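PDB 3VDG: probable glucarate dehydratase from Mycobacterium smegmatis str. MC2 155, which probably dehydrates glucarate in a metal-dependent reaction, as a member of the enolase superfamily. Local coordinates for residues V60-T65 with I405-L410; L348-A353 with P399-E404. All coordinates share one frame; numbering follows the deposited sequence.

Interaction 1. Residues V60-T65 with I405-L410; sequences VIQLDT and IDEDAL
The side chains of Gln62 and Glu407 approach from opposite directions, their amide and carboxylate planes turned 36° apart. Gln62 NE2 donates to Glu407 OE2 at 3.0 Å (N-H...O 150°); OE2 lies in the amide plane, while NE2 comes to its syn side tilted out of the carboxylate plane. A water completes a ring, donating to Gln62 OE1 at 2.7 Å and to Glu407 OE1, so both ends of the amide are held and its rotation is fixed. Glu407 reaches the strand because its chain bends at chi2 (-74°).

Beside this bridge lie two apolar pairs: Val60 CG1 meets Ile405 CD1 tip to tip at 4.0 Å, while Val60 CG2 rests on Leu410 CD1. The amide makes van der Waals contacts, OE1 sliding past Leu410 CD2, NE2 lying across Ile405 CG1.

Asp406 caps the start of helix 407-420 as its N-cap: OD1 accepts Ala409 N from above the carboxylate plane at 3.1 Å, with a weaker bond from Asp408 N.

Strand 55-65 is the middle of a three-stranded antiparallel sheet: Ile405 also packs on Leu72 of strand 70-75 and Leu410 on Thr36 and Val38 of strand 30-41, with helix 131-151 on the other face.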
loop_
_atom_site.group_PDB
_atom_site.type_symbol
_atom_site.label_atom_id
_atom_site.label_comp_id
_atom_site.label_asym_id
_atom_site.label_seq_id
_atom_site.Cartn_x
_atom_site.Cartn_y
_atom_site.Cartn_z
ATOM N N VAL A 60 -14.722 20.373 -9.971
ATOM C CA VAL A 60 -14.317 19.427 -11.015
ATOM C C VAL A 60 -12.934 19.805 -11.497
ATOM O O VAL A 60 -12.672 20.983 -11.835
ATOM C CB VAL A 60 -15.301 19.465 -12.188
ATOM C CG1 VAL A 60 -14.744 18.689 -13.388
ATOM C CG2 VAL A 60 -16.658 18.905 -11.745
ATOM N N ILE A 61 -12.030 18.827 -11.497
ATOM C CA ILE A 61 -10.682 19.003 -12.027
ATOM C C ILE A 61 -10.608 18.377 -13.403
ATOM O O ILE A 61 -10.955 17.212 -13.582
ATOM C CB ILE A 61 -9.580 18.362 -11.137
ATOM C CG1 ILE A 61 -9.249 19.254 -9.936
ATOM C CG2 ILE A 61 -8.274 18.199 -11.914
ATOM C CD1 ILE A 61 -10.348 19.326 -8.908
ATOM N N GLN A 62 -10.173 19.171 -14.377
ATOM C CA GLN A 62 -9.850 18.645 -15.705
ATOM C C GLN A 62 -8.351 18.834 -15.835
ATOM O O GLN A 62 -7.848 19.966 -15.829
ATOM C CB GLN A 62 -10.606 19.404 -16.799
ATOM C CG GLN A 62 -12.037 18.918 -17.007
ATOM C CD GLN A 62 -12.856 19.872 -17.869
ATOM O OE1 GLN A 62 -13.046 21.032 -17.509
ATOM N NE2 GLN A 62 -13.340 19.384 -19.004
ATOM N N LEU A 63 -7.621 17.724 -15.876
ATOM C CA LEU A 63 -6.167 17.793 -15.830
ATOM C C LEU A 63 -5.684 17.561 -17.260
ATOM O O LEU A 63 -5.884 16.482 -17.814
ATOM C CB LEU A 63 -5.614 16.713 -14.885
ATOM C CG LEU A 63 -4.089 16.682 -14.778
ATOM C CD1 LEU A 63 -3.617 17.918 -14.035
ATOM C CD2 LEU A 63 -3.577 15.427 -14.075
ATOM N N ASP A 64 -5.066 18.584 -17.849
ATOM C CA ASP A 64 -4.670 18.569 -19.260
ATOM C C ASP A 64 -3.205 18.173 -19.447
ATOM O O ASP A 64 -2.354 18.522 -18.624
ATOM C CB ASP A 64 -4.918 19.959 -19.850
ATOM C CG ASP A 64 -6.396 20.351 -19.786
ATOM O OD1 ASP A 64 -7.249 19.500 -20.116
ATOM O OD2 ASP A 64 -6.707 21.497 -19.401
ATOM N N THR A 65 -2.911 17.454 -20.530
ATOM C CA THR A 65 -1.553 16.942 -20.780
ATOM C C THR A 65 -1.069 17.319 -22.186
ATOM O O THR A 65 -1.866 17.697 -23.045
ATOM C CB THR A 65 -1.496 15.403 -20.692
ATOM O OG1 THR A 65 -2.279 14.843 -21.757
ATOM C CG2 THR A 65 -2.017 14.899 -19.341
ATOM N N ILE A 405 -16.697 14.181 -19.332
ATOM C CA ILE A 405 -17.440 15.404 -19.034
ATOM C C ILE A 405 -18.476 15.667 -20.115
ATOM O O ILE A 405 -18.223 15.453 -21.307
ATOM C CB ILE A 405 -16.511 16.627 -18.952
ATOM C CG1 ILE A 405 -15.687 16.600 -17.662
ATOM C CG2 ILE A 405 -17.319 17.929 -19.002
ATOM C CD1 ILE A 405 -16.527 16.747 -16.419
ATOM N N ASP A 406 -19.651 16.095 -19.679
ATOM C CA ASP A 406 -20.671 16.661 -20.557
ATOM C C ASP A 406 -20.517 18.164 -20.374
ATOM O O ASP A 406 -20.879 18.713 -19.325
ATOM C CB ASP A 406 -22.036 16.155 -20.103
ATOM C CG ASP A 406 -23.199 16.840 -20.810
ATOM O OD1 ASP A 406 -23.033 17.949 -21.364
ATOM O OD2 ASP A 406 -24.303 16.269 -20.781
ATOM N N GLU A 407 -19.926 18.836 -21.366
ATOM C CA GLU A 407 -19.553 20.245 -21.187
ATOM C C GLU A 407 -20.784 21.150 -20.936
ATOM O O GLU A 407 -20.685 22.160 -20.232
ATOM C CB GLU A 407 -18.702 20.769 -22.356
ATOM C CG GLU A 407 -17.275 20.202 -22.434
ATOM C CD GLU A 407 -16.293 20.742 -21.377
ATOM O OE1 GLU A 407 -16.599 21.712 -20.641
ATOM O OE2 GLU A 407 -15.170 20.197 -21.278
ATOM N N ASP A 408 -21.931 20.782 -21.499
ATOM C CA ASP A 408 -23.136 21.584 -21.289
ATOM C C ASP A 408 -23.639 21.426 -19.864
ATOM O O ASP A 408 -24.092 22.393 -19.249
ATOM C CB ASP A 408 -24.245 21.187 -22.264
ATOM C CG ASP A 408 -23.972 21.666 -23.683
ATOM O OD1 ASP A 408 -23.187 22.622 -23.878
ATOM O OD2 ASP A 408 -24.541 21.072 -24.608
ATOM N N ALA A 409 -23.562 20.208 -19.340
ATOM C CA ALA A 409 -23.971 19.962 -17.957
ATOM C C ALA A 409 -23.029 20.632 -16.957
ATOM O O ALA A 409 -23.481 21.223 -15.972
ATOM C CB ALA A 409 -24.073 18.475 -17.690
ATOM N N LEU A 410 -21.724 20.515 -17.199
ATOM C CA LEU A 410 -20.714 21.207 -16.402
ATOM C C LEU A 410 -20.947 22.704 -16.359
ATOM O O LEU A 410 -20.863 23.310 -15.286
ATOM C CB LEU A 410 -19.283 20.928 -16.916
ATOM C CG LEU A 410 -18.135 21.620 -16.178
ATOM C CD1 LEU A 410 -18.107 21.164 -14.715
ATOM C CD2 LEU A 410 -16.779 21.359 -16.835
HETATM O O HOH W 1 -14.433 22.942 -18.910
#

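Interaction 2. Residues L348-A353 with P399-E404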
loop_
_atom_site.group_PDB
_atom_site.type_symbol
_atom_site.label_atom_id
_atom_site.label_comp_id
_atom_site.label_asym_id
_atom_site.label_seq_id
_atom_site.Cartn_x
_atom_site.Cartn_y
_atom_site.Cartn_z
ATOM N N LEU A 348 -20.748 13.657 -7.164
ATOM C CA LEU A 348 -21.271 13.457 -8.521
ATOM C C LEU A 348 -20.575 12.269 -9.185
ATOM O O LEU A 348 -19.984 11.439 -8.502
ATOM C CB LEU A 348 -21.094 14.742 -9.326
ATOM C CG LEU A 348 -21.893 15.915 -8.740
ATOM C CD1 LEU A 348 -21.709 17.220 -9.520
ATOM C CD2 LEU A 348 -23.373 15.540 -8.631
ATOM N N GLY A 349 -20.640 12.182 -10.506
ATOM C CA GLY A 349 -20.248 10.957 -11.212
ATOM C C GLY A 349 -18.756 10.651 -11.357
ATOM O O GLY A 349 -18.364 9.488 -11.547
ATOM N N ILE A 350 -17.927 11.681 -11.288
ATOM C CA ILE A 350 -16.477 11.484 -11.303
ATOM C C ILE A 350 -16.054 10.773 -10.017
ATOM O O ILE A 350 -15.365 9.733 -10.048
ATOM C CB ILE A 350 -15.746 12.834 -11.449
ATOM C CG1 ILE A 350 -16.098 13.490 -12.795
ATOM C CG2 ILE A 350 -14.238 12.626 -11.276
ATOM C CD1 ILE A 350 -15.697 14.957 -12.901
ATOM N N SER A 351 -16.469 11.324 -8.873
ATOM C CA SER A 351 -16.238 10.642 -7.596
ATOM C C SER A 351 -16.824 9.237 -7.620
ATOM O O SER A 351 -16.216 8.287 -7.115
ATOM C CB SER A 351 -16.854 11.437 -6.431
ATOM O OG SER A 351 -16.064 12.583 -6.126
ATOM N N LEU A 352 -18.023 9.090 -8.178
ATOM C CA LEU A 352 -18.641 7.766 -8.129
ATOM C C LEU A 352 -17.778 6.771 -8.923
ATOM O O LEU A 352 -17.512 5.648 -8.469
ATOM C CB LEU A 352 -20.075 7.797 -8.677
ATOM C CG LEU A 352 -20.800 6.439 -8.676
ATOM C CD1 LEU A 352 -20.884 5.841 -7.272
ATOM C CD2 LEU A 352 -22.193 6.584 -9.274
ATOM N N ALA A 353 -17.326 7.177 -10.105
ATOM C CA ALA A 353 -16.500 6.270 -10.911
ATOM C C ALA A 353 -15.232 5.897 -10.140
ATOM O O ALA A 353 -14.813 4.734 -10.124
ATOM C CB ALA A 353 -16.139 6.914 -12.249
ATOM N N PRO A 399 -11.077 2.091 -20.983
ATOM C CA PRO A 399 -9.847 2.769 -20.547
ATOM C C PRO A 399 -10.138 3.948 -19.633
ATOM O O PRO A 399 -11.109 4.669 -19.831
ATOM C CB PRO A 399 -9.244 3.293 -21.857
ATOM C CG PRO A 399 -9.747 2.336 -22.901
ATOM C CD PRO A 399 -11.168 2.009 -22.449
ATOM N N GLY A 400 -9.282 4.155 -18.644
ATOM C CA GLY A 400 -9.419 5.315 -17.746
ATOM C C GLY A 400 -10.491 5.147 -16.684
ATOM O O GLY A 400 -10.839 4.016 -16.279
ATOM N N LEU A 401 -11.016 6.281 -16.217
ATOM C CA LEU A 401 -12.043 6.280 -15.168
ATOM C C LEU A 401 -13.357 5.737 -15.712
ATOM O O LEU A 401 -14.146 5.129 -14.992
ATOM C CB LEU A 401 -12.212 7.700 -14.618
ATOM C CG LEU A 401 -12.524 8.000 -13.155
ATOM C CD1 LEU A 401 -11.676 7.175 -12.192
ATOM C CD2 LEU A 401 -12.311 9.492 -12.928
ATOM N N GLY A 402 -13.587 5.929 -17.008
ATOM C CA GLY A 402 -14.781 5.352 -17.638
ATOM C C GLY A 402 -15.953 6.323 -17.737
ATOM O O GLY A 402 -17.038 5.937 -18.137
ATOM N N VAL A 403 -15.743 7.580 -17.358
ATOM C CA VAL A 403 -16.781 8.600 -17.519
ATOM C C VAL A 403 -16.133 9.793 -18.207
ATOM O O VAL A 403 -14.917 9.981 -18.092
ATOM C CB VAL A 403 -17.392 9.046 -16.168
ATOM C CG1 VAL A 403 -18.198 7.911 -15.552
ATOM C CG2 VAL A 403 -16.298 9.496 -15.205
ATOM N N GLU A 404 -16.931 10.594 -18.917
ATOM C CA GLU A 404 -16.421 11.791 -19.619
ATOM C C GLU A 404 -17.301 12.998 -19.337
ATOM O O GLU A 404 -18.504 12.856 -19.147
ATOM C CB GLU A 404 -16.375 11.565 -21.139
ATOM C CG GLU A 404 -15.456 10.434 -21.584
ATOM C CD GLU A 404 -15.193 10.428 -23.084
ATOM O OE1 GLU A 404 -15.527 11.420 -23.774
ATOM O OE2 GLU A 404 -14.640 9.427 -23.584
#
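Gly349 O takes the hydrogen bond of Ala353 N at 2.9 Å, in the first turn of helix 349-360, and has Val403 CG2 beside it at 4.2 Å. From this turn onward the contact is made by methyl groups. Ala353 CB is the central point of contact: it sits 3.9 Å from Val403 CG2 and at the same distance from Leu401 CG, with Leu401 O also nearby. Val403 presents both methyls to it. With CG1 anti to the carbonyl carbon (chi1 -68°), CG2 falls between the backbone N and the carbonyl carbon, from where it meets Ala353 and the helix backbone at Gly349 and Ile350.

One turn of the helix away from the glycine's carbonyl partner, Ile350 adds the second apolar pair: its CG2 meets Leu401 CD2 at 4.0 Å, the two side chains crossing at about a right angle. The Leu401 chi1 of -145°, away from the staggered positions, sets CG against Ala353, and from there CD2 extends to Ile350. Between Leu401 and Val403, Gly402 turns the chain at a positive phi of 96°, where a side chain would press on the preceding carbonyl oxygen; the turn lets both neighbours face the helix.

No hydrogen bond joins the two segments. The polar backbone of Leu401 is bonded to third parties instead, its O to His357 and its N to Asp145, while Gly349 N is held by Asp379. The chemistry thus implies adhesion by burial of apolar groups, the Leu401 bonds helping hold the loop and Asp379 the first helix turn.

In the fold
From the N terminus, strand 55-65 comes first, in the small sheet of what is, as in other enolase-superfamily members, the capping domain. The chain then runs through the barrel to helix 349-360, which follows the barrel strand 339-342. After strand 392-394 it passes through 399-404, closing interaction 2 over 46 residues, and continues directly into 405-410, closing interaction 1 over 340. Interaction 2 is therefore nested inside interaction 1. The two touch at Ile350, whose CD1 lies 3.9 Å from Val60 CG1 and 4.0 Å from Ile405 CD1. The returning chain thus packs first on a barrel helix, then on the N-terminal sheet, tying the two domains together.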